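Leucyl aminopeptidase (Trypanosoma brucei brucei, PDB 5NTD) probably removes leucine and other N-terminal residues from peptides as a metal-dependent M17 aminopeptidase, here holding manganese and the inhibitor bestatin in its active site. Local coordinates at residues D239-C244 against V382-N387; T29-Y34 against Q62-Y67; Q207-L212 against F509-L514. One frame throughout, in Å; residues are numbered along the deposited sequence.

Interaction 1 (D239-C244 against V382-N387); sequences DVDVIC and VFHATN
His-384 reaches from helix 374-387 toward strand 239-244 and meets it through two side chains of different character, Asp-241 and Ile-243. The backbones stay well apart, with the CA atoms of Ile-243 and His-384 11.0 Å from each other, and long side chains have to span the gap. On the helix, CG of His-384 lies trans to the backbone N (chi1 -178°), which carries the imidazole outward to the strand. Its CE1 comes 4.1 Å from CD1 of Ile-243, an oblique meeting of a methyl with the carbon between the two ring nitrogens. The isoleucine extends to that point because its CG1 branch continues in a straight run to CD1 (chi2 176°).

Asp-241, two residues earlier on the same side of the strand, supplies the polar half. Its OD2 and NE2 of His-384 are 4.4 Å apart, too far for a direct bond, and one water closes the gap. That water donates to OD2 of Asp-241 at 2.5 Å and lies in the plane of the imidazole, 2.9 Å from NE2 of His-384. The other nitrogen, ND1, is hydrogen-bonded to the hydroxyl of Tyr-253, so both ring nitrogens have partners, which should limit rotation of the ring. The nearby carboxylate may polarise the imidazole through the shared water.

Strand 239-244 pairs antiparallel with strand 268-274, whose Leu-269 and Thr-271 also touch His-384. Val-240 and Val-242 point to the strand's other face and meet helix 222-236, so helices cover both faces, as in an alpha/beta domain. Ala-385 packs on strand 283-291 of the same sheet.

Interaction 2 (T29-Y34 against Q62-Y67); sequences TDVAAY and QRLPFY. Unlike the reference sequence in segment 29-34: Ala-32 (reference Thr).
Val-31 and Tyr-34, one turn apart at the start of helix 31-38, meet Leu-64 and Pro-65 of the loop that follows helix 59-62. The contact consists of two small apolar meetings. CD2 of Leu-64 approaches both methyls of Val-31, 4.0 Å from CG2 and 4.1 Å from CG1, and the two side chains cross at about a right angle. Beside them, CE1 of Tyr-34 lies 3.9 Å from CG of Pro-65, the proline ring corner coming obliquely to the aromatic ring. With CG trans to the backbone N (chi1 177°), the tyrosine ring extends from the helix toward this corner.

Each pair has a buried inner member, Tyr-34 or Leu-64: the hydroxyl of Tyr-34 bonds Asp-142, its ring meets Phe-144 edge-to-face, and Leu-64 rests on Leu-49. The outer partners, Val-31 and Pro-65, are partly exposed toward solvent. No hydrogen bond joins the two segments; the contact is apolar throughout.

Each backbone is shaped locally. Asp-30 caps the helix, its OD1 accepting from N of Ala-33 at 3.1 Å, while Leu-64 to Tyr-67 form a type I beta turn. A helix leaving edge strand 26-30 thus packs beside a loop over the mixed sheet containing strands 183-188, 140-145 and 46-52, an arrangement in keeping with the macro-like alpha/beta fold of the M17 N-terminal domain.

Interaction 3 (Q207-L212 against F509-L514); sequences QLCQRL and FGPALL
Helix 196-214 passes the N-terminal end of helix 511-519 with the CA atoms of Cys-209 and Pro-511 7.6 Å apart, the shortest such separation between residues 207-212 and 509-514. Cys-209 carries the helix side of the contact. Its SG, trans to the backbone N (chi1 -176°), spans the CG-CD side of the proline ring, 3.9 Å from both CG and CD of Pro-511. CB of Cys-209 meets CG of Pro-511 alone, also at 3.9 Å. The CB of Phe-509 points away, and it is the backbone of this residue that comes near, its O 4.2 Å from SG of Cys-209 in a van der Waals approach with no hydrogen bond.

Gly-510, the N-cap residue, has a positive phi of 129°, and this turn delivers Pro-511 into the first position of the helix, where a proline's lack of an amide hydrogen costs little. Cys-321 of helix 314-328 touches both Cys-209 and Pro-511. No hydrogen bond crosses between the two segments, so the buried meeting rests on shape and dispersion, while OE1 of Glu-437 takes up the N-H groups of Gly-510 and Leu-513.

Overall arrangement
The three contacts are spread across both parts of the chain. Interaction 2 comes first in sequence and joins a helix and a loop beside the six-stranded N-terminal sheet, about 30 Å between centres from interaction 3. Interaction 3 lies close to the spatial centre of the chain and brings helix 196-214 to the start of the C-terminal helix 511-519, uniting segments about 300 residues apart. Interaction 1 is nested within the long loop closed by interaction 3, 21 Å away between centres, and joins an edge of the catalytic sheet to helix 374-387. Interactions 1 and 2, with centres 49 Å apart, lie on opposite sides of the chain's centre. Interactions 1 and 3 both belong to the catalytic domain; none of the three touches another.

Interaction 1 (D239-C244 against V382-N387)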
loop_
_atom_site.group_PDB
_atom_site.type_symbol
_atom_site.label_atom_id
_atom_site.label_comp_id
_atom_site.label_asym_id
_atom_site.label_seq_id
_atom_site.Cartn_x
_atom_site.Cartn_y
_atom_site.Cartn_z
ATOM N N ASP G 239 4.923 48.592 -11.712
ATOM C CA ASP G 239 6.096 48.015 -12.412
ATOM C C ASP G 239 6.063 46.481 -12.388
ATOM O O ASP G 239 5.589 45.871 -11.444
ATOM C CB ASP G 239 7.420 48.539 -11.839
ATOM C CG ASP G 239 7.652 50.019 -12.182
ATOM O OD1 ASP G 239 7.342 50.439 -13.330
ATOM O OD2 ASP G 239 8.189 50.745 -11.326
ATOM N N VAL G 240 6.565 45.882 -13.454
ATOM C CA VAL G 240 6.616 44.424 -13.567
ATOM C C VAL G 240 7.973 44.010 -14.121
ATOM O O VAL G 240 8.443 44.543 -15.121
ATOM C CB VAL G 240 5.445 43.857 -14.376
ATOM C CG1 VAL G 240 5.350 44.512 -15.761
ATOM C CG2 VAL G 240 5.573 42.341 -14.534
ATOM N N ASP G 241 8.594 43.081 -13.415
ATOM C CA ASP G 241 9.888 42.493 -13.812
ATOM C C ASP G 241 9.693 40.959 -13.959
ATOM O O ASP G 241 9.183 40.317 -13.058
ATOM C CB ASP G 241 10.954 42.773 -12.760
ATOM C CG ASP G 241 12.277 42.062 -13.044
ATOM O OD1 ASP G 241 12.798 42.235 -14.170
ATOM O OD2 ASP G 241 12.829 41.373 -12.130
ATOM N N VAL G 242 10.123 40.421 -15.074
ATOM C CA VAL G 242 9.979 39.016 -15.369
ATOM C C VAL G 242 11.326 38.396 -15.662
ATOM O O VAL G 242 12.011 38.795 -16.595
ATOM C CB VAL G 242 9.088 38.772 -16.598
ATOM C CG1 VAL G 242 8.978 37.282 -16.905
ATOM C CG2 VAL G 242 7.698 39.340 -16.374
ATOM N N ILE G 243 11.683 37.378 -14.896
ATOM C CA ILE G 243 12.845 36.558 -15.217
ATOM C C ILE G 243 12.320 35.215 -15.682
ATOM O O ILE G 243 11.700 34.474 -14.916
ATOM C CB ILE G 243 13.791 36.399 -14.039
ATOM C CG1 ILE G 243 14.022 37.761 -13.400
ATOM C CG2 ILE G 243 15.107 35.798 -14.505
ATOM C CD1 ILE G 243 14.870 37.707 -12.161
ATOM N N CYS G 244 12.608 34.881 -16.923
ATOM C CA CYS G 244 11.928 33.769 -17.624
ATOM C C CYS G 244 12.839 32.632 -18.067
ATOM O O CYS G 244 13.931 32.852 -18.579
ATOM C CB CYS G 244 11.195 34.274 -18.857
ATOM S SG CYS G 244 10.248 32.973 -19.699
ATOM N N VAL G 382 12.208 34.483 -1.807
ATOM C CA VAL G 382 12.521 35.324 -0.626
ATOM C C VAL G 382 13.931 35.892 -0.687
ATOM O O VAL G 382 14.175 37.002 -0.230
ATOM C CB VAL G 382 12.302 34.632 0.735
ATOM C CG1 VAL G 382 10.864 34.178 0.865
ATOM C CG2 VAL G 382 13.256 33.470 0.947
ATOM N N PHE G 383 14.856 35.147 -1.277
ATOM C CA PHE G 383 16.216 35.698 -1.489
ATOM C C PHE G 383 16.154 36.864 -2.484
ATOM O O PHE G 383 16.741 37.913 -2.248
ATOM C CB PHE G 383 17.235 34.717 -1.991
ATOM C CG PHE G 383 18.629 35.284 -1.980
ATOM C CD1 PHE G 383 19.382 35.308 -0.800
ATOM C CD2 PHE G 383 19.179 35.855 -3.125
ATOM C CE1 PHE G 383 20.690 35.847 -0.781
ATOM C CE2 PHE G 383 20.466 36.385 -3.106
ATOM C CZ PHE G 383 21.216 36.391 -1.937
ATOM N N HIS G 384 15.415 36.657 -3.547
ATOM C CA HIS G 384 15.217 37.715 -4.515
ATOM C C HIS G 384 14.651 38.997 -3.847
ATOM O O HIS G 384 15.148 40.107 -4.045
ATOM C CB HIS G 384 14.246 37.277 -5.592
ATOM C CG HIS G 384 14.035 38.307 -6.655
ATOM N ND1 HIS G 384 14.965 38.549 -7.648
ATOM C CD2 HIS G 384 13.003 39.161 -6.883
ATOM C CE1 HIS G 384 14.500 39.492 -8.454
ATOM N NE2 HIS G 384 13.316 39.881 -8.008
ATOM N N ALA G 385 13.608 38.815 -3.059
ATOM C CA ALA G 385 12.931 39.945 -2.398
ATOM C C ALA G 385 13.854 40.648 -1.416
ATOM O O ALA G 385 13.822 41.870 -1.314
ATOM C CB ALA G 385 11.666 39.503 -1.684
ATOM N N THR G 386 14.648 39.886 -0.711
ATOM C CA THR G 386 15.463 40.443 0.380
ATOM C C THR G 386 16.865 40.884 -0.061
ATOM O O THR G 386 17.591 41.497 0.712
ATOM C CB THR G 386 15.624 39.465 1.560
ATOM O OG1 THR G 386 16.134 38.219 1.082
ATOM C CG2 THR G 386 14.298 39.266 2.223
ATOM N N ASN G 387 17.231 40.560 -1.281
ATOM C CA ASN G 387 18.577 40.858 -1.772
ATOM C C ASN G 387 18.672 41.611 -3.088
ATOM O O ASN G 387 19.633 42.326 -3.303
ATOM C CB ASN G 387 19.392 39.580 -1.949
ATOM C CG ASN G 387 20.901 39.829 -1.860
ATOM O OD1 ASN G 387 21.435 40.047 -0.784
ATOM N ND2 ASN G 387 21.573 39.792 -2.997
HETATM O O HOH W 1 12.612 42.095 -9.738
#

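Interaction 2 (T29-Y34 against Q62-Y67)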
loop_
_atom_site.group_PDB
_atom_site.type_symbol
_atom_site.label_atom_id
_atom_site.label_comp_id
_atom_site.label_asym_id
_atom_site.label_seq_id
_atom_site.Cartn_x
_atom_site.Cartn_y
_atom_site.Cartn_z
ATOM N N THR G 29 -24.493 48.709 -0.289
ATOM C CA THR G 29 -25.216 49.889 0.115
ATOM C C THR G 29 -25.685 49.714 1.537
ATOM O O THR G 29 -25.221 48.814 2.260
ATOM C CB THR G 29 -26.374 50.194 -0.865
ATOM O OG1 THR G 29 -26.961 51.472 -0.548
ATOM C CG2 THR G 29 -27.454 49.112 -0.848
ATOM N N ASP G 30 -26.598 50.577 1.954
ATOM C CA ASP G 30 -27.184 50.479 3.323
ATOM C C ASP G 30 -28.690 50.735 3.266
ATOM O O ASP G 30 -29.200 51.194 2.253
ATOM C CB ASP G 30 -26.508 51.461 4.277
ATOM C CG ASP G 30 -26.724 52.917 3.864
ATOM O OD1 ASP G 30 -27.786 53.478 4.248
ATOM O OD2 ASP G 30 -25.840 53.459 3.169
ATOM N N VAL G 31 -29.375 50.392 4.336
ATOM C CA VAL G 31 -30.852 50.313 4.342
ATOM C C VAL G 31 -31.526 51.637 3.974
ATOM O O VAL G 31 -32.428 51.690 3.119
ATOM C CB VAL G 31 -31.396 49.871 5.706
ATOM C CG1 VAL G 31 -32.909 50.085 5.775
ATOM C CG2 VAL G 31 -31.083 48.407 5.965
ATOM N N ALA G 32 -31.041 52.708 4.575
ATOM C CA ALA G 32 -31.583 54.057 4.290
ATOM C C ALA G 32 -31.315 54.447 2.840
ATOM O O ALA G 32 -32.198 54.948 2.138
ATOM C CB ALA G 32 -31.002 55.106 5.242
ATOM N N ALA G 33 -30.098 54.230 2.366
ATOM C CA ALA G 33 -29.776 54.597 0.963
ATOM C C ALA G 33 -30.640 53.789 -0.002
ATOM O O ALA G 33 -31.055 54.259 -1.077
ATOM C CB ALA G 33 -28.300 54.399 0.668
ATOM N N TYR G 34 -30.872 52.541 0.382
ATOM C CA TYR G 34 -31.682 51.592 -0.426
ATOM C C TYR G 34 -33.162 52.051 -0.510
ATOM O O TYR G 34 -33.745 52.091 -1.607
ATOM C CB TYR G 34 -31.599 50.199 0.210
ATOM C CG TYR G 34 -32.419 49.118 -0.449
ATOM C CD1 TYR G 34 -33.752 48.926 -0.113
ATOM C CD2 TYR G 34 -31.851 48.259 -1.355
ATOM C CE1 TYR G 34 -34.510 47.925 -0.701
ATOM C CE2 TYR G 34 -32.600 47.240 -1.953
ATOM C CZ TYR G 34 -33.923 47.075 -1.610
ATOM O OH TYR G 34 -34.680 46.066 -2.163
ATOM N N GLN G 62 -38.388 44.671 11.277
ATOM C CA GLN G 62 -39.824 44.928 10.909
ATOM C C GLN G 62 -40.045 46.061 9.897
ATOM O O GLN G 62 -40.962 46.008 9.104
ATOM C CB GLN G 62 -40.649 45.247 12.145
ATOM C CG GLN G 62 -41.105 43.995 12.852
ATOM C CD GLN G 62 -41.614 44.292 14.225
ATOM O OE1 GLN G 62 -42.703 44.831 14.387
ATOM N NE2 GLN G 62 -40.811 43.961 15.247
ATOM N N ARG G 63 -39.140 47.020 9.889
ATOM C CA ARG G 63 -39.187 48.156 8.965
ATOM C C ARG G 63 -38.554 47.843 7.577
ATOM O O ARG G 63 -38.505 48.688 6.689
ATOM C CB ARG G 63 -38.510 49.366 9.639
ATOM N N LEU G 64 -38.069 46.624 7.382
ATOM C CA LEU G 64 -37.492 46.245 6.062
ATOM C C LEU G 64 -38.615 46.047 5.043
ATOM O O LEU G 64 -39.663 45.486 5.378
ATOM C CB LEU G 64 -36.590 45.001 6.185
ATOM C CG LEU G 64 -35.316 45.242 7.031
ATOM C CD1 LEU G 64 -34.544 43.952 7.192
ATOM C CD2 LEU G 64 -34.414 46.297 6.414
ATOM N N PRO G 65 -38.391 46.454 3.789
ATOM C CA PRO G 65 -39.445 46.493 2.780
ATOM C C PRO G 65 -40.164 45.184 2.482
ATOM O O PRO G 65 -41.265 45.197 1.944
ATOM C CB PRO G 65 -38.717 46.982 1.520
ATOM C CG PRO G 65 -37.274 46.718 1.757
ATOM C CD PRO G 65 -37.086 46.835 3.240
ATOM N N PHE G 66 -39.535 44.063 2.788
ATOM C CA PHE G 66 -40.100 42.727 2.457
ATOM C C PHE G 66 -40.772 42.097 3.660
ATOM O O PHE G 66 -41.247 40.975 3.571
ATOM C CB PHE G 66 -39.004 41.784 1.887
ATOM C CG PHE G 66 -37.818 41.632 2.793
ATOM C CD1 PHE G 66 -37.854 40.762 3.858
ATOM C CD2 PHE G 66 -36.683 42.431 2.607
ATOM C CE1 PHE G 66 -36.772 40.656 4.720
ATOM C CE2 PHE G 66 -35.601 42.343 3.470
ATOM C CZ PHE G 66 -35.637 41.456 4.524
ATOM N N TYR G 67 -40.700 42.750 4.803
ATOM C CA TYR G 67 -41.099 42.101 6.058
ATOM C C TYR G 67 -42.602 41.963 6.090
ATOM O O TYR G 67 -43.308 42.850 5.688
ATOM C CB TYR G 67 -40.632 42.881 7.289
ATOM C CG TYR G 67 -40.772 42.130 8.603
ATOM C CD1 TYR G 67 -41.920 42.210 9.365
ATOM C CD2 TYR G 67 -39.721 41.353 9.093
ATOM C CE1 TYR G 67 -42.033 41.522 10.577
ATOM C CE2 TYR G 67 -39.819 40.666 10.306
ATOM C CZ TYR G 67 -40.980 40.757 11.040
ATOM O OH TYR G 67 -41.068 40.056 12.215
#

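Interaction 3 (Q207-L212 against F509-L514)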
loop_
_atom_site.group_PDB
_atom_site.type_symbol
_atom_site.label_atom_id
_atom_site.label_comp_id
_atom_site.label_asym_id
_atom_site.label_seq_id
_atom_site.Cartn_x
_atom_site.Cartn_y
_atom_site.Cartn_z
ATOM N N GLN G 207 -12.617 37.450 -5.626
ATOM C CA GLN G 207 -13.180 36.725 -6.772
ATOM C C GLN G 207 -12.184 36.482 -7.892
ATOM O O GLN G 207 -12.210 35.438 -8.529
ATOM C CB GLN G 207 -14.399 37.411 -7.316
ATOM C CG GLN G 207 -15.549 37.346 -6.328
ATOM C CD GLN G 207 -16.793 38.060 -6.818
ATOM O OE1 GLN G 207 -16.718 38.936 -7.694
ATOM N NE2 GLN G 207 -17.924 37.717 -6.240
ATOM N N LEU G 208 -11.289 37.425 -8.114
ATOM C CA LEU G 208 -10.191 37.198 -9.081
ATOM C C LEU G 208 -9.296 36.059 -8.569
ATOM O O LEU G 208 -8.886 35.203 -9.323
ATOM C CB LEU G 208 -9.359 38.456 -9.296
ATOM C CG LEU G 208 -8.159 38.294 -10.208
ATOM C CD1 LEU G 208 -8.574 37.798 -11.579
ATOM C CD2 LEU G 208 -7.427 39.622 -10.354
ATOM N N CYS G 209 -8.986 36.111 -7.288
ATOM C CA CYS G 209 -8.170 35.087 -6.626
ATOM C C CYS G 209 -8.842 33.726 -6.786
ATOM O O CYS G 209 -8.234 32.753 -7.231
ATOM C CB CYS G 209 -7.986 35.418 -5.173
ATOM S SG CYS G 209 -6.900 34.269 -4.280
ATOM N N GLN G 210 -10.138 33.715 -6.521
ATOM C CA GLN G 210 -10.969 32.515 -6.727
ATOM C C GLN G 210 -10.887 32.005 -8.157
ATOM O O GLN G 210 -10.731 30.798 -8.418
ATOM C CB GLN G 210 -12.406 32.797 -6.361
ATOM C CG GLN G 210 -13.258 31.564 -6.240
ATOM C CD GLN G 210 -14.744 31.904 -6.241
ATOM O OE1 GLN G 210 -15.429 31.739 -5.242
ATOM N NE2 GLN G 210 -15.247 32.346 -7.387
ATOM N N ARG G 211 -10.943 32.933 -9.091
ATOM C CA ARG G 211 -10.940 32.598 -10.533
ATOM C C ARG G 211 -9.642 31.924 -10.910
ATOM O O ARG G 211 -9.623 30.904 -11.603
ATOM C CB ARG G 211 -11.142 33.860 -11.366
ATOM C CG ARG G 211 -11.329 33.588 -12.854
ATOM C CD ARG G 211 -11.654 34.860 -13.650
ATOM N NE ARG G 211 -11.808 34.520 -15.050
ATOM C CZ ARG G 211 -12.871 33.895 -15.562
ATOM N NH1 ARG G 211 -13.930 33.603 -14.815
ATOM N NH2 ARG G 211 -12.859 33.545 -16.856
ATOM N N LEU G 212 -8.549 32.523 -10.481
ATOM C CA LEU G 212 -7.207 32.035 -10.827
ATOM C C LEU G 212 -6.985 30.609 -10.248
ATOM O O LEU G 212 -6.428 29.737 -10.898
ATOM C CB LEU G 212 -6.127 32.979 -10.335
ATOM C CG LEU G 212 -6.121 34.388 -10.969
ATOM C CD1 LEU G 212 -5.236 35.297 -10.179
ATOM C CD2 LEU G 212 -5.662 34.352 -12.417
ATOM N N PHE G 509 -9.269 32.844 -0.485
ATOM C CA PHE G 509 -8.594 33.151 0.796
ATOM C C PHE G 509 -7.225 33.753 0.544
ATOM O O PHE G 509 -6.452 33.252 -0.263
ATOM C CB PHE G 509 -8.447 31.860 1.616
ATOM C CG PHE G 509 -7.803 32.022 2.969
ATOM C CD1 PHE G 509 -6.423 32.182 3.098
ATOM C CD2 PHE G 509 -8.558 31.884 4.116
ATOM C CE1 PHE G 509 -5.831 32.258 4.347
ATOM C CE2 PHE G 509 -7.975 31.968 5.362
ATOM C CZ PHE G 509 -6.618 32.151 5.481
ATOM N N GLY G 510 -6.929 34.804 1.276
ATOM C CA GLY G 510 -5.584 35.395 1.311
ATOM C C GLY G 510 -5.542 36.894 1.074
ATOM O O GLY G 510 -4.924 37.637 1.858
ATOM N N PRO G 511 -6.153 37.367 -0.011
ATOM C CA PRO G 511 -6.069 38.801 -0.314
ATOM C C PRO G 511 -6.647 39.732 0.741
ATOM O O PRO G 511 -6.006 40.687 1.134
ATOM C CB PRO G 511 -6.843 38.923 -1.617
ATOM C CG PRO G 511 -6.641 37.598 -2.262
ATOM C CD PRO G 511 -6.692 36.613 -1.138
ATOM N N ALA G 512 -7.828 39.423 1.231
ATOM C CA ALA G 512 -8.469 40.239 2.274
ATOM C C ALA G 512 -7.655 40.230 3.571
ATOM O O ALA G 512 -7.565 41.227 4.278
ATOM C CB ALA G 512 -9.883 39.777 2.550
ATOM N N LEU G 513 -7.087 39.078 3.891
ATOM C CA LEU G 513 -6.159 38.943 5.041
ATOM C C LEU G 513 -5.035 39.987 4.926
ATOM O O LEU G 513 -4.770 40.731 5.858
ATOM C CB LEU G 513 -5.538 37.547 5.099
ATOM C CG LEU G 513 -4.450 37.278 6.147
ATOM C CD1 LEU G 513 -4.993 37.474 7.544
ATOM C CD2 LEU G 513 -3.947 35.862 5.968
ATOM N N LEU G 514 -4.404 40.018 3.767
ATOM C CA LEU G 514 -3.332 40.971 3.509
ATOM C C LEU G 514 -3.831 42.441 3.594
ATOM O O LEU G 514 -3.176 43.293 4.171
ATOM C CB LEU G 514 -2.711 40.749 2.143
ATOM C CG LEU G 514 -1.893 39.481 1.960
ATOM C CD1 LEU G 514 -1.447 39.330 0.516
ATOM C CD2 LEU G 514 -0.674 39.496 2.882
#